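Transcriptional regulator (Thermus thermophilus, PDB 2H0A) probably regulates transcription as a CcpA-like repressor, sensing an effector through a core built like the periplasmic binding proteins. Local coordinates at residues L26-D31 and L243-M248; A107-F112 and R211-D216; R156-R161 and G167-R172. All blocks are in the same frame, centred on the assembly; numbering follows the deposited sequence.

Contact 1: residues L26-D31 and L243-M248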
loop_
_atom_site.group_PDB
_atom_site.type_symbol
_atom_site.label_atom_id
_atom_site.label_comp_id
_atom_site.label_asym_id
_atom_site.label_seq_id
_atom_site.Cartn_x
_atom_site.Cartn_y
_atom_site.Cartn_z
ATOM N N LEU A 26 26.311 -7.452 8.203
ATOM C CA LEU A 26 27.324 -6.402 8.211
ATOM C C LEU A 26 28.393 -6.613 9.274
ATOM O O LEU A 26 29.434 -5.969 9.250
ATOM C CB LEU A 26 26.688 -5.022 8.394
ATOM C CG LEU A 26 25.621 -4.590 7.375
ATOM C CD1 LEU A 26 25.201 -3.162 7.697
ATOM C CD2 LEU A 26 26.142 -4.679 5.942
ATOM N N GLU A 27 28.137 -7.504 10.219
ATOM C CA GLU A 27 29.116 -7.801 11.256
ATOM C C GLU A 27 30.180 -8.724 10.658
ATOM O O GLU A 27 31.329 -8.731 11.089
ATOM C CB GLU A 27 28.435 -8.498 12.439
ATOM C CG GLU A 27 29.402 -9.048 13.479
ATOM C CD GLU A 27 29.687 -8.065 14.592
ATOM O OE1 GLU A 27 28.758 -7.793 15.382
ATOM O OE2 GLU A 27 30.830 -7.567 14.677
ATOM N N GLN A 28 29.773 -9.496 9.655
ATOM C CA GLN A 28 30.651 -10.442 8.975
ATOM C C GLN A 28 31.186 -9.867 7.676
ATOM O O GLN A 28 31.673 -10.599 6.813
ATOM C CB GLN A 28 29.898 -11.743 8.685
ATOM C CG GLN A 28 29.437 -12.455 9.936
ATOM C CD GLN A 28 30.571 -12.675 10.913
ATOM O OE1 GLN A 28 31.649 -13.128 10.533
ATOM N NE2 GLN A 28 30.333 -12.365 12.177
ATOM N N ARG A 29 31.074 -8.548 7.545
ATOM C CA ARG A 29 31.545 -7.820 6.369
ATOM C C ARG A 29 30.863 -8.154 5.041
ATOM O O ARG A 29 31.503 -8.112 3.992
ATOM C CB ARG A 29 33.058 -8.001 6.211
ATOM C CG ARG A 29 33.869 -7.515 7.390
ATOM C CD ARG A 29 35.353 -7.691 7.138
ATOM N NE ARG A 29 36.148 -7.209 8.265
ATOM C CZ ARG A 29 37.477 -7.131 8.269
ATOM N NH1 ARG A 29 38.171 -7.505 7.198
ATOM N NH2 ARG A 29 38.112 -6.672 9.342
ATOM N N TYR A 30 29.579 -8.493 5.076
ATOM C CA TYR A 30 28.860 -8.782 3.840
ATOM C C TYR A 30 27.976 -7.590 3.499
ATOM O O TYR A 30 27.510 -6.880 4.392
ATOM C CB TYR A 30 27.981 -10.031 3.974
ATOM C CG TYR A 30 28.687 -11.339 3.698
ATOM C CD1 TYR A 30 29.585 -11.879 4.619
ATOM C CD2 TYR A 30 28.452 -12.041 2.519
ATOM C CE1 TYR A 30 30.232 -13.092 4.372
ATOM C CE2 TYR A 30 29.095 -13.252 2.259
ATOM C CZ TYR A 30 29.979 -13.771 3.190
ATOM O OH TYR A 30 30.607 -14.967 2.942
ATOM N N ASP A 31 27.761 -7.364 2.207
ATOM C CA ASP A 31 26.918 -6.261 1.759
ATOM C C ASP A 31 25.525 -6.787 1.451
ATOM O O ASP A 31 25.370 -7.917 0.992
ATOM C CB ASP A 31 27.510 -5.594 0.511
ATOM C CG ASP A 31 28.551 -4.540 0.851
ATOM O OD2 ASP A 31 28.306 -3.346 0.566
ATOM N N LEU A 243 22.060 -18.576 9.138
ATOM C CA LEU A 243 21.956 -19.828 8.397
ATOM C C LEU A 243 22.602 -19.648 7.042
ATOM O O LEU A 243 23.357 -20.505 6.590
ATOM C CB LEU A 243 20.491 -20.234 8.199
ATOM C CG LEU A 243 19.677 -20.690 9.413
ATOM C CD1 LEU A 243 18.210 -20.720 9.056
ATOM C CD2 LEU A 243 20.141 -22.058 9.864
ATOM N N LEU A 244 22.300 -18.521 6.402
ATOM C CA LEU A 244 22.841 -18.206 5.086
ATOM C C LEU A 244 24.362 -18.227 5.110
ATOM O O LEU A 244 24.990 -18.832 4.241
ATOM C CB LEU A 244 22.355 -16.831 4.631
ATOM C CG LEU A 244 22.721 -16.443 3.200
ATOM C CD1 LEU A 244 22.040 -17.382 2.225
ATOM C CD2 LEU A 244 22.301 -15.015 2.942
ATOM N N LEU A 245 24.938 -17.554 6.105
ATOM C CA LEU A 245 26.385 -17.484 6.287
ATOM C C LEU A 245 26.964 -18.873 6.403
ATOM O O LEU A 245 27.926 -19.222 5.715
ATOM C CB LEU A 245 26.735 -16.729 7.562
ATOM C CG LEU A 245 26.834 -15.208 7.531
ATOM C CD1 LEU A 245 27.195 -14.719 8.925
ATOM C CD2 LEU A 245 27.896 -14.773 6.519
ATOM N N GLU A 246 26.380 -19.660 7.300
ATOM C CA GLU A 246 26.838 -21.022 7.519
ATOM C C GLU A 246 26.899 -21.725 6.178
ATOM O O GLU A 246 27.872 -22.399 5.860
ATOM C CB GLU A 246 25.886 -21.750 8.470
ATOM C CG GLU A 246 26.121 -21.420 9.937
ATOM C CD GLU A 246 24.895 -21.653 10.806
ATOM O OE1 GLU A 246 24.007 -22.434 10.411
ATOM O OE2 GLU A 246 24.823 -21.052 11.897
ATOM N N ARG A 247 25.859 -21.537 5.380
ATOM C CA ARG A 247 25.794 -22.160 4.076
ATOM C C ARG A 247 26.796 -21.527 3.101
ATOM O O ARG A 247 27.463 -22.233 2.342
ATOM C CB ARG A 247 24.371 -22.048 3.528
ATOM C CG ARG A 247 23.831 -23.357 2.997
ATOM C CD ARG A 247 22.987 -24.113 4.014
ATOM N NE ARG A 247 23.076 -25.555 3.790
ATOM C CZ ARG A 247 22.129 -26.434 4.099
ATOM N NH1 ARG A 247 20.992 -26.046 4.650
ATOM N NH2 ARG A 247 22.324 -27.717 3.855
ATOM N N MET A 248 26.905 -20.202 3.124
ATOM C CA MET A 248 27.836 -19.521 2.231
ATOM C C MET A 248 29.267 -19.871 2.604
ATOM O O MET A 248 30.174 -19.781 1.778
ATOM C CB MET A 248 27.644 -17.997 2.277
ATOM C CG MET A 248 26.336 -17.499 1.650
ATOM S SD MET A 248 26.273 -15.710 1.346
ATOM C CE MET A 248 26.581 -15.042 2.974
#
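Tyr30 lays its ring against helix 233-248, where Leu245 and Met248, three residues apart on the same helix face, receive it. Methyl CD2 of Leu245 sits over one face of the ring, 4.0 Å from the ring centroid of Tyr30 and 29° off the normal, a CH-pi contact weighted toward CE1 and CD1. The other half of the ring belongs to Met248, whose chain, extended at chi2 (-166°), carries SD to the CE2 side. Its sulfur stands 4.9 Å from the Tyr30 centroid and approaches obliquely, 53° off the normal, a Met-aromatic contact. Tyr30 and Leu245 run alongside one another, each pointing back toward the other's backbone, while Met248 reaches out against the advancing tyrosine. Segment 26-31 is the connection from helix 12-25 to edge strand 31-34, part of a beta-alpha-beta crossover begun by strand 2-6 in the N-terminal lobe of the periplasmic binding protein-like fold, and helix 233-248 packs beside this connection. The second branch of Leu245, CD1, faces the aliphatic stem of Gln28, with CB of Gln28 4.0 Å from CD1 of Leu245. A bend at chi2 turns the Gln28 amide away from the line of this CB-CG stem, and OE1 accepts a hydrogen bond from NH2 of Arg249, just beyond the helix segment. With an alanine in place of Tyr30, Leu245 CD2 would probably face a gap and the Met248 sulfur would lose its aromatic partner. Met248 also touches Asp57 and Pro80, and Leu244, just before Leu245, reaches Ser3 and Val82 of the sheet.

Contact 2: residues A107-F112 and R211-D216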
loop_
_atom_site.group_PDB
_atom_site.type_symbol
_atom_site.label_atom_id
_atom_site.label_comp_id
_atom_site.label_asym_id
_atom_site.label_seq_id
_atom_site.Cartn_x
_atom_site.Cartn_y
_atom_site.Cartn_z
ATOM N N ALA A 107 -7.451 -17.254 23.578
ATOM C CA ALA A 107 -7.491 -17.586 24.995
ATOM C C ALA A 107 -7.388 -16.342 25.854
ATOM O O ALA A 107 -7.882 -16.315 26.975
ATOM C CB ALA A 107 -6.362 -18.539 25.339
ATOM N N TYR A 108 -6.746 -15.307 25.327
ATOM C CA TYR A 108 -6.578 -14.076 26.078
ATOM C C TYR A 108 -7.837 -13.223 26.085
ATOM O O TYR A 108 -8.303 -12.802 27.147
ATOM C CB TYR A 108 -5.414 -13.257 25.514
ATOM C CG TYR A 108 -5.208 -11.951 26.246
ATOM C CD1 TYR A 108 -4.822 -11.941 27.586
ATOM C CD2 TYR A 108 -5.397 -10.721 25.604
ATOM C CE1 TYR A 108 -4.626 -10.745 28.275
ATOM C CE2 TYR A 108 -5.202 -9.512 26.278
ATOM C CZ TYR A 108 -4.815 -9.534 27.618
ATOM O OH TYR A 108 -4.618 -8.365 28.312
ATOM N N LEU A 109 -8.373 -12.960 24.894
ATOM C CA LEU A 109 -9.575 -12.150 24.737
ATOM C C LEU A 109 -10.765 -12.842 25.377
ATOM O O LEU A 109 -11.711 -12.195 25.825
ATOM C CB LEU A 109 -9.846 -11.915 23.256
ATOM C CG LEU A 109 -9.635 -10.502 22.711
ATOM C CD1 LEU A 109 -8.466 -9.838 23.393
ATOM C CD2 LEU A 109 -9.426 -10.583 21.207
ATOM N N ALA A 110 -10.701 -14.167 25.416
ATOM C CA ALA A 110 -11.746 -14.979 26.010
ATOM C C ALA A 110 -11.899 -14.705 27.504
ATOM O O ALA A 110 -12.753 -15.285 28.160
ATOM C CB ALA A 110 -11.428 -16.440 25.792
ATOM N N ARG A 111 -11.085 -13.813 28.045
ATOM C CA ARG A 111 -11.150 -13.526 29.468
ATOM C C ARG A 111 -11.816 -12.189 29.753
ATOM O O ARG A 111 -11.774 -11.701 30.882
ATOM C CB ARG A 111 -9.738 -13.530 30.049
ATOM C CG ARG A 111 -8.902 -14.742 29.651
ATOM C CD ARG A 111 -7.470 -14.594 30.122
ATOM N NE ARG A 111 -7.425 -14.437 31.570
ATOM C CZ ARG A 111 -6.414 -13.895 32.239
ATOM N NH1 ARG A 111 -5.348 -13.451 31.588
ATOM N NH2 ARG A 111 -6.481 -13.788 33.560
ATOM N N PHE A 112 -12.437 -11.607 28.731
ATOM C CA PHE A 112 -13.092 -10.307 28.871
ATOM C C PHE A 112 -14.580 -10.282 28.533
ATOM O O PHE A 112 -15.076 -11.096 27.760
ATOM C CB PHE A 112 -12.398 -9.262 27.988
ATOM C CG PHE A 112 -10.941 -9.093 28.274
ATOM C CD1 PHE A 112 -10.023 -10.066 27.887
ATOM C CD2 PHE A 112 -10.484 -7.958 28.930
ATOM C CE1 PHE A 112 -8.666 -9.910 28.149
ATOM C CE2 PHE A 112 -9.137 -7.786 29.199
ATOM C CZ PHE A 112 -8.219 -8.766 28.806
ATOM N N ARG A 211 -11.500 -3.169 23.376
ATOM C CA ARG A 211 -10.202 -3.561 23.869
ATOM C C ARG A 211 -9.595 -3.999 22.557
ATOM O O ARG A 211 -10.229 -4.721 21.798
ATOM C CB ARG A 211 -10.344 -4.725 24.845
ATOM C CG ARG A 211 -11.123 -4.367 26.087
ATOM C CD ARG A 211 -11.107 -5.506 27.063
ATOM N NE ARG A 211 -10.948 -5.041 28.438
ATOM C CZ ARG A 211 -11.941 -4.879 29.308
ATOM N NH1 ARG A 211 -13.194 -5.143 28.962
ATOM N NH2 ARG A 211 -11.674 -4.457 30.535
ATOM N N VAL A 212 -8.392 -3.533 22.264
ATOM C CA VAL A 212 -7.767 -3.874 21.002
ATOM C C VAL A 212 -6.521 -4.713 21.183
ATOM O O VAL A 212 -5.649 -4.408 21.996
ATOM C CB VAL A 212 -7.424 -2.598 20.186
ATOM C CG1 VAL A 212 -6.937 -2.994 18.815
ATOM C CG2 VAL A 212 -8.652 -1.710 20.048
ATOM N N LEU A 213 -6.464 -5.788 20.411
ATOM C CA LEU A 213 -5.343 -6.704 20.440
ATOM C C LEU A 213 -4.817 -6.848 19.025
ATOM O O LEU A 213 -5.502 -7.393 18.162
ATOM C CB LEU A 213 -5.789 -8.068 20.959
ATOM C CG LEU A 213 -4.710 -9.145 21.042
ATOM C CD1 LEU A 213 -3.584 -8.691 21.959
ATOM C CD2 LEU A 213 -5.323 -10.432 21.566
ATOM N N GLY A 214 -3.609 -6.346 18.793
ATOM C CA GLY A 214 -3.000 -6.436 17.477
ATOM C C GLY A 214 -2.127 -7.674 17.330
ATOM O O GLY A 214 -2.103 -8.539 18.197
ATOM N N PHE A 215 -1.411 -7.753 16.215
ATOM C CA PHE A 215 -0.516 -8.865 15.915
ATOM C C PHE A 215 0.698 -8.150 15.327
ATOM O O PHE A 215 0.553 -7.096 14.739
ATOM C CB PHE A 215 -1.229 -9.885 15.034
ATOM C CG PHE A 215 -0.613 -11.240 15.064
ATOM C CD1 PHE A 215 0.622 -11.474 14.468
ATOM C CD2 PHE A 215 -1.263 -12.291 15.709
ATOM C CE1 PHE A 215 1.204 -12.743 14.514
ATOM C CE2 PHE A 215 -0.689 -13.564 15.764
ATOM C CZ PHE A 215 0.547 -13.789 15.164
ATOM N N ASP A 216 1.878 -8.737 15.506
ATOM C CA ASP A 216 3.158 -8.202 15.027
ATOM C C ASP A 216 4.102 -7.435 15.950
ATOM O O ASP A 216 5.219 -7.120 15.574
ATOM C CB ASP A 216 2.979 -7.041 14.039
ATOM C CG ASP A 216 2.726 -7.503 12.605
ATOM O OD1 ASP A 216 3.001 -8.674 12.252
ATOM O OD2 ASP A 216 2.262 -6.666 11.806
#
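Leu213, pointing from strand 210-215 toward the end of helix 99-109, makes the apolar part of the contact chiefly through branch CD2. This methyl lies 3.7 Å from Leu109 CD1 and also reaches the tyrosine before it, with Leu213 CD2 4.0 Å from Tyr108 CD2, close to the plane of the ring at its edge. The extended first torsion of Leu213 (CG opposite the backbone N, chi1 180°) carries the branch out to both partners. Aromatic packing within segment 107-112 completes the cluster: Phe112 CE1 stands 3.8 Å above the centre of the Tyr108 ring, so Tyr108 offers a face to Phe112 and an edge to Leu213. The second meeting across the contact is between Phe112 and Arg211. Phe112 CD2 lies over one face of the guanidinium, whose plane is turned 46° from the ring, and CD of Arg211 approaches the same ring obliquely; NE is hydrogen-bonded to the carbonyl of Thr270. Backbone bonds shape the helix end. A type I turn from Leu109 to Phe112 is closed by Phe112 N to Leu109 O at 3.1 Å, and this brings the phenylalanine back toward the strand; Arg150 then binds the carbonyl oxygens of Ala110 and Phe112. Val212 points away from helix 99-109, onto Ala192, Val195 and Leu196 of helix 189-200. Helices thus cover both sides of the parallel strand 210-215, the layered alpha/beta/alpha build of the C-terminal lobe in periplasmic binding protein-like regulators.

Contact 3: residues R156-R161 and G167-R172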
loop_
_atom_site.group_PDB
_atom_site.type_symbol
_atom_site.label_atom_id
_atom_site.label_comp_id
_atom_site.label_asym_id
_atom_site.label_seq_id
_atom_site.Cartn_x
_atom_site.Cartn_y
_atom_site.Cartn_z
ATOM N N ARG A 156 -19.071 -12.168 13.278
ATOM C CA ARG A 156 -18.327 -11.257 14.145
ATOM C C ARG A 156 -16.942 -11.047 13.555
ATOM O O ARG A 156 -16.034 -10.545 14.208
ATOM C CB ARG A 156 -18.229 -11.811 15.572
ATOM C CG ARG A 156 -19.470 -11.524 16.393
ATOM C CD ARG A 156 -19.407 -12.130 17.770
ATOM N NE ARG A 156 -19.473 -13.581 17.707
ATOM C CZ ARG A 156 -18.628 -14.388 18.338
ATOM N NH1 ARG A 156 -17.653 -13.876 19.087
ATOM N NH2 ARG A 156 -18.740 -15.702 18.197
ATOM N N LEU A 157 -16.810 -11.438 12.294
ATOM C CA LEU A 157 -15.569 -11.305 11.547
ATOM C C LEU A 157 -15.680 -10.172 10.537
ATOM O O LEU A 157 -16.767 -9.860 10.052
ATOM C CB LEU A 157 -15.276 -12.592 10.782
ATOM C CG LEU A 157 -14.059 -12.557 9.866
ATOM C CD1 LEU A 157 -12.792 -12.578 10.705
ATOM C CD2 LEU A 157 -14.090 -13.740 8.942
ATOM N N TYR A 158 -14.548 -9.551 10.226
ATOM C CA TYR A 158 -14.533 -8.484 9.242
ATOM C C TYR A 158 -13.297 -8.664 8.398
ATOM O O TYR A 158 -12.201 -8.847 8.918
ATOM C CB TYR A 158 -14.494 -7.109 9.898
ATOM C CG TYR A 158 -14.791 -5.983 8.927
ATOM C CD1 TYR A 158 -16.097 -5.681 8.558
ATOM C CD2 TYR A 158 -13.764 -5.218 8.381
ATOM C CE1 TYR A 158 -16.373 -4.650 7.683
ATOM C CE2 TYR A 158 -14.032 -4.184 7.499
ATOM C CZ TYR A 158 -15.339 -3.904 7.156
ATOM O OH TYR A 158 -15.608 -2.867 6.284
ATOM N N ILE A 159 -13.483 -8.619 7.087
ATOM C CA ILE A 159 -12.374 -8.775 6.165
ATOM C C ILE A 159 -12.069 -7.422 5.529
ATOM O O ILE A 159 -12.980 -6.702 5.107
ATOM C CB ILE A 159 -12.725 -9.808 5.070
ATOM C CG1 ILE A 159 -13.234 -11.098 5.726
ATOM C CG2 ILE A 159 -11.498 -10.099 4.215
ATOM C CD1 ILE A 159 -13.783 -12.118 4.755
ATOM N N THR A 160 -10.788 -7.075 5.466
ATOM C CA THR A 160 -10.380 -5.804 4.882
ATOM C C THR A 160 -8.896 -5.792 4.506
ATOM O O THR A 160 -8.247 -6.833 4.503
ATOM C CB THR A 160 -10.710 -4.628 5.851
ATOM O OG1 THR A 160 -10.360 -3.386 5.234
ATOM C CG2 THR A 160 -9.964 -4.775 7.169
ATOM N N ARG A 161 -8.366 -4.617 4.179
ATOM C CA ARG A 161 -6.965 -4.491 3.786
ATOM C C ARG A 161 -6.093 -4.166 4.990
ATOM O O ARG A 161 -6.589 -3.767 6.043
ATOM C CB ARG A 161 -6.793 -3.388 2.741
ATOM C CG ARG A 161 -7.863 -3.331 1.654
ATOM C CD ARG A 161 -7.651 -4.346 0.554
ATOM N NE ARG A 161 -6.296 -4.304 0.011
ATOM C CZ ARG A 161 -5.685 -3.210 -0.440
ATOM N NH1 ARG A 161 -6.306 -2.038 -0.419
ATOM N NH2 ARG A 161 -4.445 -3.287 -0.917
ATOM N N GLY A 167 -9.102 -0.889 9.720
ATOM C CA GLY A 167 -9.435 -1.060 11.124
ATOM C C GLY A 167 -10.553 -0.131 11.555
ATOM O O GLY A 167 -11.423 -0.507 12.337
ATOM N N ARG A 168 -10.530 1.097 11.050
ATOM C CA ARG A 168 -11.568 2.061 11.386
ATOM C C ARG A 168 -12.891 1.600 10.781
ATOM O O ARG A 168 -13.923 1.629 11.449
ATOM C CB ARG A 168 -11.202 3.454 10.863
ATOM C CG ARG A 168 -9.975 4.069 11.528
ATOM C CD ARG A 168 -9.616 5.403 10.890
ATOM N NE ARG A 168 -10.754 6.309 10.930
ATOM C CZ ARG A 168 -10.954 7.308 10.078
ATOM N NH1 ARG A 168 -10.078 7.537 9.109
ATOM N NH2 ARG A 168 -12.044 8.064 10.183
ATOM N N LEU A 169 -12.860 1.175 9.521
ATOM C CA LEU A 169 -14.069 0.700 8.864
ATOM C C LEU A 169 -14.648 -0.464 9.685
ATOM O O LEU A 169 -15.865 -0.557 9.884
ATOM C CB LEU A 169 -13.749 0.210 7.453
ATOM C CG LEU A 169 -14.183 0.894 6.144
ATOM C CD1 LEU A 169 -15.000 2.139 6.387
ATOM C CD2 LEU A 169 -12.925 1.209 5.332
ATOM N N ALA A 170 -13.768 -1.339 10.171
ATOM C CA ALA A 170 -14.174 -2.507 10.953
ATOM C C ALA A 170 -14.820 -2.192 12.304
ATOM O O ALA A 170 -15.883 -2.710 12.617
ATOM C CB ALA A 170 -12.983 -3.439 11.148
ATOM N N LEU A 171 -14.186 -1.358 13.115
ATOM C CA LEU A 171 -14.771 -1.016 14.405
ATOM C C LEU A 171 -16.170 -0.433 14.176
ATOM O O LEU A 171 -17.107 -0.699 14.928
ATOM C CB LEU A 171 -13.898 0.004 15.138
ATOM C CG LEU A 171 -14.464 0.513 16.469
ATOM C CD1 LEU A 171 -14.608 -0.651 17.436
ATOM C CD2 LEU A 171 -13.560 1.588 17.051
ATOM N N ARG A 172 -16.298 0.368 13.126
ATOM C CA ARG A 172 -17.566 0.988 12.779
ATOM C C ARG A 172 -18.580 -0.116 12.469
ATOM O O ARG A 172 -19.764 -0.008 12.804
ATOM C CB ARG A 172 -17.371 1.894 11.561
ATOM C CG ARG A 172 -17.702 3.350 11.793
ATOM C CD ARG A 172 -19.205 3.564 11.896
ATOM N NE ARG A 172 -19.554 4.987 11.894
ATOM C CZ ARG A 172 -20.799 5.457 11.957
ATOM N NH1 ARG A 172 -21.830 4.620 12.030
ATOM N NH2 ARG A 172 -21.012 6.767 11.943
#
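The Tyr158 ring rests with one face on the backbone of helix 164-175 at Ala170. CA of Ala170 is 3.9 Å from the centroid of the Tyr158 ring and 17° off its normal, a CH-pi contact shifted toward the rim. With a single methyl for a side chain, lying to the CD2 side of the ring, Ala170 lets the tyrosine face settle over its CA. Farther out, the phenolic end passes over Leu169, whose CB is 3.8 Å from Tyr158 OH. The ring gets there because CG stands opposite the backbone N (chi1 -167°), which sends the side chain straight from the strand across to the helix; the tyrosine and Leu169 side chains cross at a slant. His173, one turn along the helix from Ala170, also meets the tyrosine ring, with planes about 40° apart. The hydroxyl looks beyond its own chain: it makes a weak hydrogen bond with Arg168 NH2 of the second subunit, and Leu169 packs on Leu169 of that subunit, so the tyrosine joins an intrachain contact to the dimer interface. Strand 157-160 is the outermost strand of its sheet within this chain and pairs with strand 116-121, Tyr158 through Ala118 and Ala120. Helix 164-175 follows it directly, as the helix of a beta-alpha-beta crossover leading to strand 182-185 on the far side of strand 116-121. Ala170 touches Ile119 of that middle strand, and Leu171 turns to Val195, Glu198 and Ala199 of helix 189-200.

In the fold
From the N terminus the chain first builds most of the N-terminal lobe, where 26-31 waits for its partner some 212 residues on. After strand 92-96 it passes to the C-terminal lobe, and 107-112 opens the loop of contact 2. Inside that loop lies contact 3, a short local closure between a strand and the helix that follows. Contact 2 closes at strand 210-215; helix 233-248 then returns to the first lobe and closes contact 1. The three are nested and none cross. Contacts 2 and 3 reach the same sheet, centres 15 Å apart, whereas contact 1 lies across the chain's centre, 38 and 42 Å from their centres.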